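Local coordinates for purine nucleoside phosphorylase (Anopheles gambiae, PDB 2P4S), which catalyses the phosphorolysis of inosine, guanosine and their 2'-deoxy forms to free purine base and pentose 1-phosphate in purine salvage, at residues V299-M304 against S324-M329; Y209-I214 against V346-N351; I221-F226 against K292-L297. All blocks are in the same frame, centred on the assembly; numbering follows the deposited sequence.

Interaction 1: residues V299-M304 against S324-M329. With DIH (7-[[(3R,4R)-3-(hydroxymethyl)-4-oxidanyl-pyrrolidin-1-ium-1-yl]methyl]-3,5-dihydropyrrolo[3,2-d]pyrimidin-4-one), chain F.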
ATOM      1  N   VAL A 299     -14.710   7.486  -2.921  1.00 15.44           N
ATOM      2  CA  VAL A 299     -15.051   6.891  -1.618  1.00 14.53           C
ATOM      3  C   VAL A 299     -16.101   7.724  -0.877  1.00 14.56           C
ATOM      4  O   VAL A 299     -15.916   8.951  -0.646  1.00 14.20           O
ATOM      5  CB  VAL A 299     -13.763   6.717  -0.737  1.00 15.29           C
ATOM      6  CG1 VAL A 299     -14.101   6.353   0.737  1.00 12.45           C
ATOM      7  CG2 VAL A 299     -12.775   5.712  -1.394  1.00 14.56           C
ATOM      8  N   ASP A 300     -17.179   7.056  -0.443  1.00 14.10           N
ATOM      9  CA  ASP A 300     -18.191   7.730   0.392  1.00 14.09           C
ATOM     10  C   ASP A 300     -18.036   7.505   1.868  1.00 13.79           C
ATOM     11  O   ASP A 300     -18.441   8.356   2.639  1.00 13.21           O
ATOM     12  CB  ASP A 300     -19.628   7.341  -0.025  1.00 13.69           C
ATOM     13  CG  ASP A 300     -19.894   7.709  -1.448  1.00 15.27           C
ATOM     14  OD1 ASP A 300     -20.048   8.931  -1.759  1.00 22.39           O
ATOM     15  OD2 ASP A 300     -19.859   6.806  -2.269  1.00 12.90           O
ATOM     16  N   ALA A 301     -17.493   6.350   2.253  1.00 12.69           N
ATOM     17  CA  ALA A 301     -17.430   5.953   3.668  1.00 14.09           C
ATOM     18  C   ALA A 301     -16.054   5.366   3.952  1.00 13.55           C
ATOM     19  O   ALA A 301     -15.577   4.555   3.198  1.00 13.70           O
ATOM     20  CB  ALA A 301     -18.548   4.933   4.046  1.00 13.47           C
ATOM     21  N   ILE A 302     -15.421   5.830   5.019  1.00 13.74           N
ATOM     22  CA  ILE A 302     -14.060   5.410   5.347  1.00 13.98           C
ATOM     23  C   ILE A 302     -14.046   4.603   6.637  1.00 13.98           C
ATOM     24  O   ILE A 302     -14.542   5.070   7.675  1.00 14.56           O
ATOM     25  CB  ILE A 302     -13.075   6.606   5.495  1.00 14.31           C
ATOM     26  CG1 ILE A 302     -12.954   7.410   4.168  1.00 14.39           C
ATOM     27  CG2 ILE A 302     -11.670   6.067   5.924  1.00 11.80           C
ATOM     28  CD1 ILE A 302     -12.374   8.923   4.351  1.00 13.68           C
ATOM     29  N   GLY A 303     -13.470   3.407   6.568  1.00 13.62           N
ATOM     30  CA  GLY A 303     -13.438   2.534   7.708  1.00 14.16           C
ATOM     31  C   GLY A 303     -12.122   1.814   7.825  1.00 15.09           C
ATOM     32  O   GLY A 303     -11.164   2.210   7.173  1.00 14.62           O
ATOM     33  N   MET A 304     -12.091   0.743   8.641  1.00 15.71           N
ATOM     34  CA  MET A 304     -10.867  -0.045   8.866  1.00 16.53           C
ATOM     35  C   MET A 304     -11.097  -1.561   8.922  1.00 17.45           C
ATOM     36  O   MET A 304     -10.355  -2.257   9.609  1.00 18.43           O
ATOM     37  CB  MET A 304     -10.199   0.386  10.188  1.00 16.62           C
ATOM     38  CG  MET A 304      -9.873   1.885  10.260  1.00 15.14           C
ATOM     39  SD  MET A 304      -9.171   2.281  11.833  1.00 17.56           S
ATOM     40  CE  MET A 304      -8.962   4.076  11.759  1.00 16.79           C
ATOM     41  N   SER A 324     -22.397   0.244   6.251  1.00 16.82           N
ATOM     42  CA  SER A 324     -21.715   1.092   7.213  1.00 16.47           C
ATOM     43  C   SER A 324     -22.760   1.943   7.962  1.00 17.66           C
ATOM     44  O   SER A 324     -23.598   2.621   7.327  1.00 16.67           O
ATOM     45  CB  SER A 324     -20.773   2.060   6.484  1.00 16.03           C
ATOM     46  OG  SER A 324     -19.711   1.433   5.791  1.00 14.08           O
ATOM     47  N   LEU A 325     -22.691   1.936   9.297  1.00 17.20           N
ATOM     48  CA  LEU A 325     -23.306   2.994  10.084  1.00 17.46           C
ATOM     49  C   LEU A 325     -22.316   4.181  10.091  1.00 17.54           C
ATOM     50  O   LEU A 325     -21.158   4.023  10.509  1.00 15.35           O
ATOM     51  CB  LEU A 325     -23.571   2.515  11.519  1.00 17.57           C
ATOM     52  CG  LEU A 325     -24.266   3.490  12.475  1.00 19.33           C
ATOM     53  CD1 LEU A 325     -25.715   3.850  12.035  1.00 15.28           C
ATOM     54  CD2 LEU A 325     -24.277   2.853  13.861  1.00 18.92           C
ATOM     55  N   ILE A 326     -22.789   5.356   9.631  1.00 17.03           N
ATOM     56  CA  ILE A 326     -21.991   6.562   9.589  1.00 16.70           C
ATOM     57  C   ILE A 326     -21.973   7.127  11.003  1.00 17.30           C
ATOM     58  O   ILE A 326     -22.982   7.567  11.505  1.00 17.78           O
ATOM     59  CB  ILE A 326     -22.601   7.601   8.583  1.00 16.18           C
ATOM     60  CG1 ILE A 326     -22.707   6.999   7.175  1.00 16.63           C
ATOM     61  CG2 ILE A 326     -21.847   8.933   8.625  1.00 13.91           C
ATOM     62  CD1 ILE A 326     -21.334   6.518   6.536  1.00 14.58           C
ATOM     63  N   THR A 327     -20.814   7.105  11.669  1.00 18.50           N
ATOM     64  CA  THR A 327     -20.775   7.337  13.121  1.00 16.57           C
ATOM     65  C   THR A 327     -20.220   8.715  13.400  1.00 16.89           C
ATOM     66  O   THR A 327     -20.218   9.181  14.524  1.00 17.06           O
ATOM     67  CB  THR A 327     -19.931   6.257  13.840  1.00 17.59           C
ATOM     68  OG1 THR A 327     -18.684   6.077  13.140  1.00 15.64           O
ATOM     69  CG2 THR A 327     -20.681   4.938  13.845  1.00 14.95           C
ATOM     70  N   ASN A 328     -19.759   9.368  12.348  1.00 16.87           N
ATOM     71  CA  ASN A 328     -19.071  10.619  12.448  1.00 17.30           C
ATOM     72  C   ASN A 328     -18.825  11.049  11.039  1.00 17.71           C
ATOM     73  O   ASN A 328     -18.692  10.205  10.133  1.00 18.43           O
ATOM     74  CB  ASN A 328     -17.722  10.518  13.203  1.00 16.40           C
ATOM     75  CG  ASN A 328     -16.751   9.515  12.559  1.00 17.49           C
ATOM     76  OD1 ASN A 328     -16.980   8.271  12.604  1.00 12.56           O
ATOM     77  ND2 ASN A 328     -15.659  10.039  11.974  1.00 13.19           N
ATOM     78  N   MET A 329     -18.764  12.363  10.864  1.00 17.84           N
ATOM     79  CA  MET A 329     -18.430  12.945   9.586  1.00 19.08           C
ATOM     80  C   MET A 329     -16.917  13.039   9.540  1.00 19.47           C
ATOM     81  O   MET A 329     -16.285  13.320  10.556  1.00 20.02           O
ATOM     82  CB  MET A 329     -19.109  14.340   9.416  1.00 18.89           C
ATOM     83  CG  MET A 329     -20.659  14.291   9.286  1.00 17.96           C
ATOM     84  SD  MET A 329     -21.253  12.974   8.163  1.00 19.24           S
ATOM     85  CE  MET A 329     -20.794  13.631   6.555  1.00 12.00           C
TER
HETATM   86  O5' DIH F 401     -13.373   4.234  16.486  1.00 18.22           O
HETATM   87  C5' DIH F 401     -12.345   3.523  15.768  1.00 18.39           C
HETATM   88  C4' DIH F 401     -12.980   2.255  15.253  1.00 18.57           C
HETATM   89  C6' DIH F 401     -14.260   2.552  14.439  1.00 16.89           C
HETATM   90  C3' DIH F 401     -12.022   1.532  14.331  1.00 16.77           C
HETATM   91  O3' DIH F 401     -12.231   0.126  14.486  1.00 15.14           O
HETATM   92  C2' DIH F 401     -12.496   1.921  12.943  1.00 14.53           C
HETATM   93  N1' DIH F 401     -13.983   1.942  13.107  1.00 16.27           N
HETATM   94  C10 DIH F 401     -14.624   2.521  11.917  1.00 13.21           C
HETATM   95  C9  DIH F 401     -14.627   4.026  11.756  1.00 13.77           C
HETATM   96  C8  DIH F 401     -15.620   4.905  12.266  1.00 13.76           C
HETATM   97  N7  DIH F 401     -15.302   6.176  11.893  1.00 14.43           N
HETATM   98  C5  DIH F 401     -14.153   6.164  11.169  1.00 12.86           C
HETATM   99  C6  DIH F 401     -13.358   7.204  10.456  1.00 14.19           C
HETATM  100  O6  DIH F 401     -13.691   8.460  10.476  1.00 15.95           O
HETATM  101  N1  DIH F 401     -12.267   6.753   9.802  1.00 13.84           N
HETATM  102  C2  DIH F 401     -11.883   5.441   9.772  1.00 14.24           C
HETATM  103  N3  DIH F 401     -12.593   4.473  10.373  1.00 13.24           N
HETATM  104  C4  DIH F 401     -13.726   4.830  11.066  1.00 13.35           C
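A301 of strand 301-303 points its CB at strand 319-329, where the methyl meets two different neighbours: CD1 of I326 lies 4.1 Å from A301 CB, and OG of S324 lies equally far. This is the dense part of the contact, a small, wholly buried patch in which the CA atoms of A301 and S324 are 7.4 Å apart, with the A301 methyl between the chains. I326 gets there with its outer methyl, its side-chain torsions (chi1 -58°, chi2 -59°) turning CD1 toward A301. The hydroxyl of S324 meets A301 only in van der Waals contact, its polar partner being OD1 of N200. Both segments belong to the central mixed sheet of the PNP/MTAP phosphorylase fold, but they are not paired with each other; strand 195-204 pairs with both, and A202 on it touches A301 and S324. Beyond the patch the chains part, and the inhibitor DIH occupies the gap. N328 grips the deazapurine of DIH with both ends of its amide: N7 of DIH donates to N328 OD1 (2.8 Å), and N328 ND2 donates to DIH O6 (2.9 Å), each nearly straight at 171°. OG1 of T327 donates in the carbonyl plane to the same N328 OD1 at 2.8 Å, which steadies the amide's rotation. I302 O and G303 CA lie against one face of the base, each 3.4 Å from DIH N3. M304 SD is 3.5 Å from DIH C2' of the pyrrolidine, and M304 CE lies over the rim of the opposite face, 3.8 Å from DIH C2.

Interaction 2: residues Y209-I214 against V346-N351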
ATOM      1  N   TYR A 209     -24.038  12.895   3.515  1.00 19.21           N
ATOM      2  CA  TYR A 209     -24.354  11.935   4.589  1.00 18.98           C
ATOM      3  C   TYR A 209     -24.516  12.647   5.941  1.00 18.92           C
ATOM      4  O   TYR A 209     -24.012  13.744   6.141  1.00 19.54           O
ATOM      5  CB  TYR A 209     -23.290  10.846   4.689  1.00 16.67           C
ATOM      6  CG  TYR A 209     -23.206   9.913   3.515  1.00 17.25           C
ATOM      7  CD1 TYR A 209     -23.927  10.149   2.319  1.00 16.72           C
ATOM      8  CD2 TYR A 209     -22.370   8.775   3.579  1.00 15.89           C
ATOM      9  CE1 TYR A 209     -23.817   9.270   1.228  1.00 15.14           C
ATOM     10  CE2 TYR A 209     -22.277   7.907   2.536  1.00 13.58           C
ATOM     11  CZ  TYR A 209     -22.987   8.151   1.358  1.00 14.34           C
ATOM     12  OH  TYR A 209     -22.840   7.267   0.333  1.00 14.55           O
ATOM     13  N   ARG A 210     -25.247  12.010   6.854  1.00 20.14           N
ATOM     14  CA  ARG A 210     -25.453  12.491   8.208  1.00 21.54           C
ATOM     15  C   ARG A 210     -25.082  11.381   9.209  1.00 20.69           C
ATOM     16  O   ARG A 210     -25.230  10.184   8.926  1.00 21.49           O
ATOM     17  CB  ARG A 210     -26.926  12.933   8.411  1.00 20.84           C
ATOM     18  CG  ARG A 210     -27.317  14.142   7.543  1.00 23.34           C
ATOM     19  CD  ARG A 210     -28.826  14.422   7.643  1.00 26.05           C
ATOM     20  NE  ARG A 210     -29.282  15.516   6.763  1.00 34.44           N
ATOM     21  CZ  ARG A 210     -29.113  16.813   7.041  1.00 39.96           C
ATOM     22  NH1 ARG A 210     -28.489  17.185   8.167  1.00 40.00           N
ATOM     23  NH2 ARG A 210     -29.557  17.749   6.195  1.00 41.13           N
ATOM     24  N   VAL A 211     -24.609  11.780  10.384  1.00 20.44           N
ATOM     25  CA  VAL A 211     -24.303  10.830  11.447  1.00 20.31           C
ATOM     26  C   VAL A 211     -25.565  10.039  11.748  1.00 20.40           C
ATOM     27  O   VAL A 211     -26.652  10.629  11.912  1.00 20.78           O
ATOM     28  CB  VAL A 211     -23.824  11.570  12.750  1.00 20.71           C
ATOM     29  CG1 VAL A 211     -23.817  10.613  13.960  1.00 18.28           C
ATOM     30  CG2 VAL A 211     -22.435  12.229  12.523  1.00 20.02           C
ATOM     31  N   GLY A 212     -25.439   8.715  11.842  1.00 19.76           N
ATOM     32  CA  GLY A 212     -26.614   7.892  12.090  1.00 17.98           C
ATOM     33  C   GLY A 212     -27.211   7.298  10.815  1.00 17.36           C
ATOM     34  O   GLY A 212     -28.049   6.411  10.893  1.00 16.50           O
ATOM     35  N   ASP A 213     -26.793   7.768   9.639  1.00 17.13           N
ATOM     36  CA  ASP A 213     -27.223   7.147   8.379  1.00 16.98           C
ATOM     37  C   ASP A 213     -26.616   5.775   8.291  1.00 17.80           C
ATOM     38  O   ASP A 213     -25.525   5.509   8.852  1.00 17.51           O
ATOM     39  CB  ASP A 213     -26.707   7.962   7.158  1.00 17.09           C
ATOM     40  CG  ASP A 213     -27.454   9.305   6.948  1.00 18.06           C
ATOM     41  OD1 ASP A 213     -28.418   9.627   7.692  1.00 20.69           O
ATOM     42  OD2 ASP A 213     -27.054  10.068   6.039  1.00 20.50           O
ATOM     43  N   ILE A 214     -27.299   4.901   7.541  1.00 18.68           N
ATOM     44  CA  ILE A 214     -26.758   3.626   7.130  1.00 18.03           C
ATOM     45  C   ILE A 214     -26.450   3.728   5.642  1.00 17.68           C
ATOM     46  O   ILE A 214     -27.345   4.010   4.830  1.00 17.89           O
ATOM     47  CB  ILE A 214     -27.781   2.528   7.403  1.00 18.88           C
ATOM     48  CG1 ILE A 214     -27.991   2.385   8.922  1.00 21.38           C
ATOM     49  CG2 ILE A 214     -27.428   1.203   6.702  1.00 17.28           C
ATOM     50  CD1 ILE A 214     -29.212   1.529   9.263  1.00 24.27           C
ATOM     51  N   VAL A 346     -19.105   4.269  19.078  1.00 21.51           N
ATOM     52  CA  VAL A 346     -19.795   3.089  19.538  1.00 21.95           C
ATOM     53  C   VAL A 346     -21.182   3.513  20.022  1.00 22.42           C
ATOM     54  O   VAL A 346     -22.144   2.840  19.731  1.00 22.06           O
ATOM     55  CB  VAL A 346     -18.965   2.348  20.654  1.00 23.18           C
ATOM     56  CG1 VAL A 346     -19.717   1.154  21.247  1.00 22.75           C
ATOM     57  CG2 VAL A 346     -17.601   1.915  20.081  1.00 21.05           C
ATOM     58  N   GLY A 347     -21.270   4.655  20.717  1.00 22.82           N
ATOM     59  CA  GLY A 347     -22.557   5.233  21.148  1.00 23.36           C
ATOM     60  C   GLY A 347     -23.614   5.483  20.072  1.00 23.62           C
ATOM     61  O   GLY A 347     -24.811   5.390  20.339  1.00 25.19           O
ATOM     62  N   VAL A 348     -23.191   5.827  18.860  1.00 23.61           N
ATOM     63  CA  VAL A 348     -24.119   6.095  17.756  1.00 22.62           C
ATOM     64  C   VAL A 348     -24.938   4.806  17.429  1.00 24.01           C
ATOM     65  O   VAL A 348     -26.178   4.863  17.259  1.00 23.07           O
ATOM     66  CB  VAL A 348     -23.354   6.648  16.511  1.00 22.58           C
ATOM     67  CG1 VAL A 348     -24.262   6.762  15.271  1.00 20.81           C
ATOM     68  CG2 VAL A 348     -22.707   7.994  16.818  1.00 21.32           C
ATOM     69  N   GLY A 349     -24.254   3.669  17.351  1.00 23.44           N
ATOM     70  CA  GLY A 349     -24.912   2.385  17.178  1.00 26.12           C
ATOM     71  C   GLY A 349     -25.769   1.889  18.327  1.00 27.49           C
ATOM     72  O   GLY A 349     -26.862   1.356  18.082  1.00 27.02           O
ATOM     73  N   LYS A 350     -25.276   2.050  19.570  1.00 29.35           N
ATOM     74  CA  LYS A 350     -26.019   1.722  20.797  1.00 31.83           C
ATOM     75  C   LYS A 350     -27.304   2.499  20.832  1.00 31.31           C
ATOM     76  O   LYS A 350     -28.340   1.946  21.184  1.00 30.65           O
ATOM     77  CB  LYS A 350     -25.248   2.069  22.082  1.00 31.79           C
ATOM     78  CG  LYS A 350     -23.814   1.531  22.139  1.00 36.27           C
ATOM     79  CD  LYS A 350     -23.035   1.985  23.434  1.00 36.54           C
ATOM     80  CE  LYS A 350     -22.896   0.812  24.421  1.00 43.38           C
ATOM     81  NZ  LYS A 350     -22.214  -0.362  23.751  1.00 43.77           N
ATOM     82  N   ASN A 351     -27.229   3.781  20.475  1.00 31.81           N
ATOM     83  CA  ASN A 351     -28.422   4.628  20.390  1.00 33.05           C
ATOM     84  C   ASN A 351     -29.417   4.233  19.270  1.00 32.60           C
ATOM     85  O   ASN A 351     -30.523   4.778  19.211  1.00 32.99           O
ATOM     86  CB  ASN A 351     -28.055   6.134  20.305  1.00 33.46           C
ATOM     87  CG  ASN A 351     -27.329   6.642  21.567  1.00 36.56           C
ATOM     88  OD1 ASN A 351     -27.501   6.105  22.669  1.00 37.21           O
ATOM     89  ND2 ASN A 351     -26.492   7.664  21.395  1.00 40.23           N
TER
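V211 and G212 form the corner of a loop that rests on V348 of helix 342-350. Entering this loop from strand 195-204, the chain passes Y209, whose side chain packs on I326 and D300. At R210 a type II beta turn begins, closed by the backbone bond from D213 N to R210 O at 3.0 Å. R210 N in turn donates to D213 OD2 (2.8 Å), reaching that oxygen from above the carboxylate plane, so backbone and side chain together tie the turn shut. V211 comes next, exposed and at the edge of the contact: its CG1, anti to the backbone N (chi1 167°), lies 4.0 Å from V348 CG2 and almost as near V348 CG1, the two valines crossing at about a right angle. G212 follows with phi 97°, a value that suits glycine, since a CB would press on the preceding carbonyl oxygen. Its CA lies 4.1 Å from V348 CG1. D213 closes the turn and spends the same OD2 on a salt bridge with R273, which probably favours its charged form. I214 then opens strand 214-221, its side chain packing on F323 and L325. The arrangement is a type II turn in the connection between strands 195-204 and 214-221, which flank strand 319-329 in the phosphorylase sheet, with V348 of helix 342-350 resting on its corner and the side chain of V211 about 5 Å from that of the nucleoside-binding N328.

Interaction 3: residues I221-F226 against K292-L297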
ATOM      1  N   ILE A 221     -13.122   0.066  -2.610  1.00 14.76           N
ATOM      2  CA  ILE A 221     -11.829   0.274  -3.242  1.00 14.05           C
ATOM      3  C   ILE A 221     -10.881  -0.334  -2.231  1.00 14.91           C
ATOM      4  O   ILE A 221     -10.798   0.163  -1.087  1.00 15.27           O
ATOM      5  CB  ILE A 221     -11.499   1.794  -3.481  1.00 14.54           C
ATOM      6  CG1 ILE A 221     -12.379   2.380  -4.605  1.00 12.20           C
ATOM      7  CG2 ILE A 221     -10.008   1.929  -3.899  1.00 12.29           C
ATOM      8  CD1 ILE A 221     -12.473   3.952  -4.687  1.00 14.79           C
ATOM      9  N   ASN A 222     -10.194  -1.407  -2.641  1.00 13.99           N
ATOM     10  CA  ASN A 222      -9.303  -2.115  -1.778  1.00 14.49           C
ATOM     11  C   ASN A 222      -7.866  -1.588  -1.945  1.00 14.95           C
ATOM     12  O   ASN A 222      -7.107  -2.169  -2.681  1.00 15.99           O
ATOM     13  CB  ASN A 222      -9.345  -3.649  -2.007  1.00 13.14           C
ATOM     14  CG  ASN A 222      -8.552  -4.377  -0.936  1.00 15.01           C
ATOM     15  OD1 ASN A 222      -8.065  -3.730   0.016  1.00 13.79           O
ATOM     16  ND2 ASN A 222      -8.381  -5.685  -1.075  1.00 10.24           N
ATOM     17  N   LEU A 223      -7.534  -0.480  -1.281  1.00 14.71           N
ATOM     18  CA  LEU A 223      -6.205   0.120  -1.325  1.00 15.70           C
ATOM     19  C   LEU A 223      -5.098  -0.787  -0.736  1.00 15.86           C
ATOM     20  O   LEU A 223      -3.968  -0.806  -1.241  1.00 15.86           O
ATOM     21  CB  LEU A 223      -6.233   1.458  -0.581  1.00 15.92           C
ATOM     22  CG  LEU A 223      -7.096   2.596  -1.152  1.00 17.76           C
ATOM     23  CD1 LEU A 223      -6.967   3.850  -0.273  1.00 16.92           C
ATOM     24  CD2 LEU A 223      -6.641   2.871  -2.610  1.00 13.05           C
ATOM     25  N   MET A 224      -5.443  -1.551   0.295  1.00 16.04           N
ATOM     26  CA  MET A 224      -4.540  -2.556   0.878  1.00 17.87           C
ATOM     27  C   MET A 224      -4.120  -3.563  -0.146  1.00 16.92           C
ATOM     28  O   MET A 224      -2.932  -3.825  -0.276  1.00 16.96           O
ATOM     29  CB  MET A 224      -5.174  -3.270   2.052  1.00 17.01           C
ATOM     30  CG  MET A 224      -5.467  -2.358   3.173  1.00 19.57           C
ATOM     31  SD  MET A 224      -6.042  -3.276   4.633  1.00 22.60           S
ATOM     32  CE  MET A 224      -5.863  -1.965   5.827  1.00 16.92           C
ATOM     33  N   GLY A 225      -5.108  -4.092  -0.874  1.00 17.32           N
ATOM     34  CA  GLY A 225      -4.901  -5.049  -1.947  1.00 17.01           C
ATOM     35  C   GLY A 225      -4.100  -4.541  -3.124  1.00 18.06           C
ATOM     36  O   GLY A 225      -3.277  -5.281  -3.646  1.00 18.80           O
ATOM     37  N   PHE A 226      -4.323  -3.295  -3.559  1.00 17.65           N
ATOM     38  CA  PHE A 226      -3.449  -2.668  -4.573  1.00 18.04           C
ATOM     39  C   PHE A 226      -1.940  -2.825  -4.212  1.00 19.04           C
ATOM     40  O   PHE A 226      -1.114  -3.045  -5.084  1.00 20.62           O
ATOM     41  CB  PHE A 226      -3.725  -1.165  -4.682  1.00 17.59           C
ATOM     42  CG  PHE A 226      -5.058  -0.788  -5.300  1.00 17.36           C
ATOM     43  CD1 PHE A 226      -5.933  -1.737  -5.851  1.00 18.25           C
ATOM     44  CD2 PHE A 226      -5.413   0.548  -5.382  1.00 17.87           C
ATOM     45  CE1 PHE A 226      -7.171  -1.353  -6.465  1.00 16.26           C
ATOM     46  CE2 PHE A 226      -6.657   0.944  -5.991  1.00 18.34           C
ATOM     47  CZ  PHE A 226      -7.514  -0.009  -6.541  1.00 18.16           C
ATOM     48  N   LYS A 292      -9.898  14.352   1.405  1.00 16.61           N
ATOM     49  CA  LYS A 292     -10.080  15.001   0.083  1.00 17.28           C
ATOM     50  C   LYS A 292      -9.674  14.098  -1.054  1.00 16.91           C
ATOM     51  O   LYS A 292     -10.404  13.948  -2.035  1.00 16.37           O
ATOM     52  CB  LYS A 292      -9.274  16.305  -0.020  1.00 17.65           C
ATOM     53  CG  LYS A 292      -9.885  17.444   0.736  1.00 21.83           C
ATOM     54  CD  LYS A 292      -9.148  18.747   0.452  1.00 25.98           C
ATOM     55  CE  LYS A 292      -9.695  19.873   1.365  1.00 27.17           C
ATOM     56  NZ  LYS A 292      -8.659  20.937   1.540  1.00 28.51           N
ATOM     57  N   MET A 293      -8.502  13.496  -0.928  1.00 17.18           N
ATOM     58  CA  MET A 293      -8.052  12.559  -1.941  1.00 17.62           C
ATOM     59  C   MET A 293      -9.025  11.353  -2.052  1.00 16.45           C
ATOM     60  O   MET A 293      -9.357  10.916  -3.165  1.00 14.82           O
ATOM     61  CB  MET A 293      -6.643  12.074  -1.619  1.00 18.08           C
ATOM     62  CG  MET A 293      -6.446  10.701  -2.177  1.00 20.27           C
ATOM     63  SD  MET A 293      -4.973  10.013  -1.656  1.00 23.01           S
ATOM     64  CE  MET A 293      -5.024   8.421  -2.480  1.00 23.75           C
ATOM     65  N   LEU A 294      -9.455  10.792  -0.907  1.00 14.97           N
ATOM     66  CA  LEU A 294     -10.345   9.608  -0.968  1.00 15.23           C
ATOM     67  C   LEU A 294     -11.727   9.901  -1.601  1.00 15.57           C
ATOM     68  O   LEU A 294     -12.190   9.131  -2.413  1.00 15.82           O
ATOM     69  CB  LEU A 294     -10.458   8.903   0.397  1.00 13.39           C
ATOM     70  CG  LEU A 294      -9.161   8.328   0.941  1.00 12.40           C
ATOM     71  CD1 LEU A 294      -9.275   7.966   2.443  1.00 12.38           C
ATOM     72  CD2 LEU A 294      -8.680   7.130   0.081  1.00 10.10           C
ATOM     73  N   SER A 295     -12.357  11.012  -1.227  1.00 16.79           N
ATOM     74  CA  SER A 295     -13.550  11.533  -1.919  1.00 19.99           C
ATOM     75  C   SER A 295     -13.394  11.641  -3.436  1.00 20.33           C
ATOM     76  O   SER A 295     -14.233  11.143  -4.184  1.00 18.21           O
ATOM     77  CB  SER A 295     -13.888  12.938  -1.418  1.00 20.21           C
ATOM     78  OG  SER A 295     -14.504  12.793  -0.196  1.00 26.36           O
ATOM     79  N   MET A 296     -12.283  12.252  -3.851  1.00 21.39           N
ATOM     80  CA  MET A 296     -11.985  12.484  -5.250  1.00 25.13           C
ATOM     81  C   MET A 296     -11.958  11.169  -6.020  1.00 22.53           C
ATOM     82  O   MET A 296     -12.364  11.113  -7.164  1.00 22.94           O
ATOM     83  CB  MET A 296     -10.617  13.170  -5.391  1.00 25.14           C
ATOM     84  CG  MET A 296     -10.228  13.543  -6.825  1.00 29.11           C
ATOM     85  SD  MET A 296      -8.724  14.577  -6.875  1.00 35.97           S
ATOM     86  CE  MET A 296      -8.763  15.360  -5.217  1.00 32.56           C
ATOM     87  N   LEU A 297     -11.452  10.132  -5.378  1.00 20.54           N
ATOM     88  CA  LEU A 297     -11.347   8.835  -5.967  1.00 19.70           C
ATOM     89  C   LEU A 297     -12.670   8.053  -5.944  1.00 19.08           C
ATOM     90  O   LEU A 297     -12.706   6.951  -6.467  1.00 19.44           O
ATOM     91  CB  LEU A 297     -10.243   8.044  -5.251  1.00 19.76           C
ATOM     92  CG  LEU A 297      -8.903   8.723  -5.603  1.00 19.98           C
ATOM     93  CD1 LEU A 297      -7.781   8.000  -4.974  1.00 17.81           C
ATOM     94  CD2 LEU A 297      -8.711   8.802  -7.134  1.00 21.81           C
TER
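The backbones of 221-226 and 292-297 stay apart, 9.0 Å between their nearest CA atoms, those of I221 and L297, and side chains of 221-226 reach a side chain and a backbone carbonyl of 292-297. In the phosphorylase fold this links strand 214-221 and the short helix after it with the later part of helix 288-296, and the homotrimer interface adds residues of both other subunits. Two leucines carry the apolar part: CD1 of L223 lies 3.7 Å from CD2 of L294, the side chains crossing obliquely and meeting through their terminal methyls. L223 holds its CG anti to the carbonyl carbon (chi1 -65°) and then runs on extended, which carries CD1 across the gap. I221 reaches L297 in another way, its outer methyl lying at the backbone carbonyl with I221 CD1 3.5 Å from L297 O. M293 of the second subunit packs on I221, L223 and L297, and F226 of the third subunit covers L223 and L294. N222 N donates to OE2 of E290 of the second subunit. One face of the F226 ring is met by N222 O, 3.4 Å above the plane and toward the rim. N222 is also the N-cap of helix 223-226: G225 N donates to N222 OD1 at 3.1 Å, straight at hydrogen (165°) but above the carbonyl plane and almost perpendicular to the C=O bond.

Interaction 1 lies between the other two, its centre 10 Å from that of interaction 2 and 13 Å from that of interaction 3. Backbone pairs probably hydrogen-bonded join it to interaction 2: G212 N to I326 O at 2.7 Å and I326 N to D213 O at 2.8 Å. On the other side V299 N lies 3.1 Å from L294 O, and I302 CD1 packs on L294 CD1. Interactions 2 and 3 do not touch, their nearest atoms being about 10 Å apart. DIH contacts interaction 1 directly, while V348 and L294 stand about 9 and 8 Å from it by their side chains. The side chains of L294 and of nucleoside-binding E286, which hydrogen-bonds DIH, are about 5 Å apart.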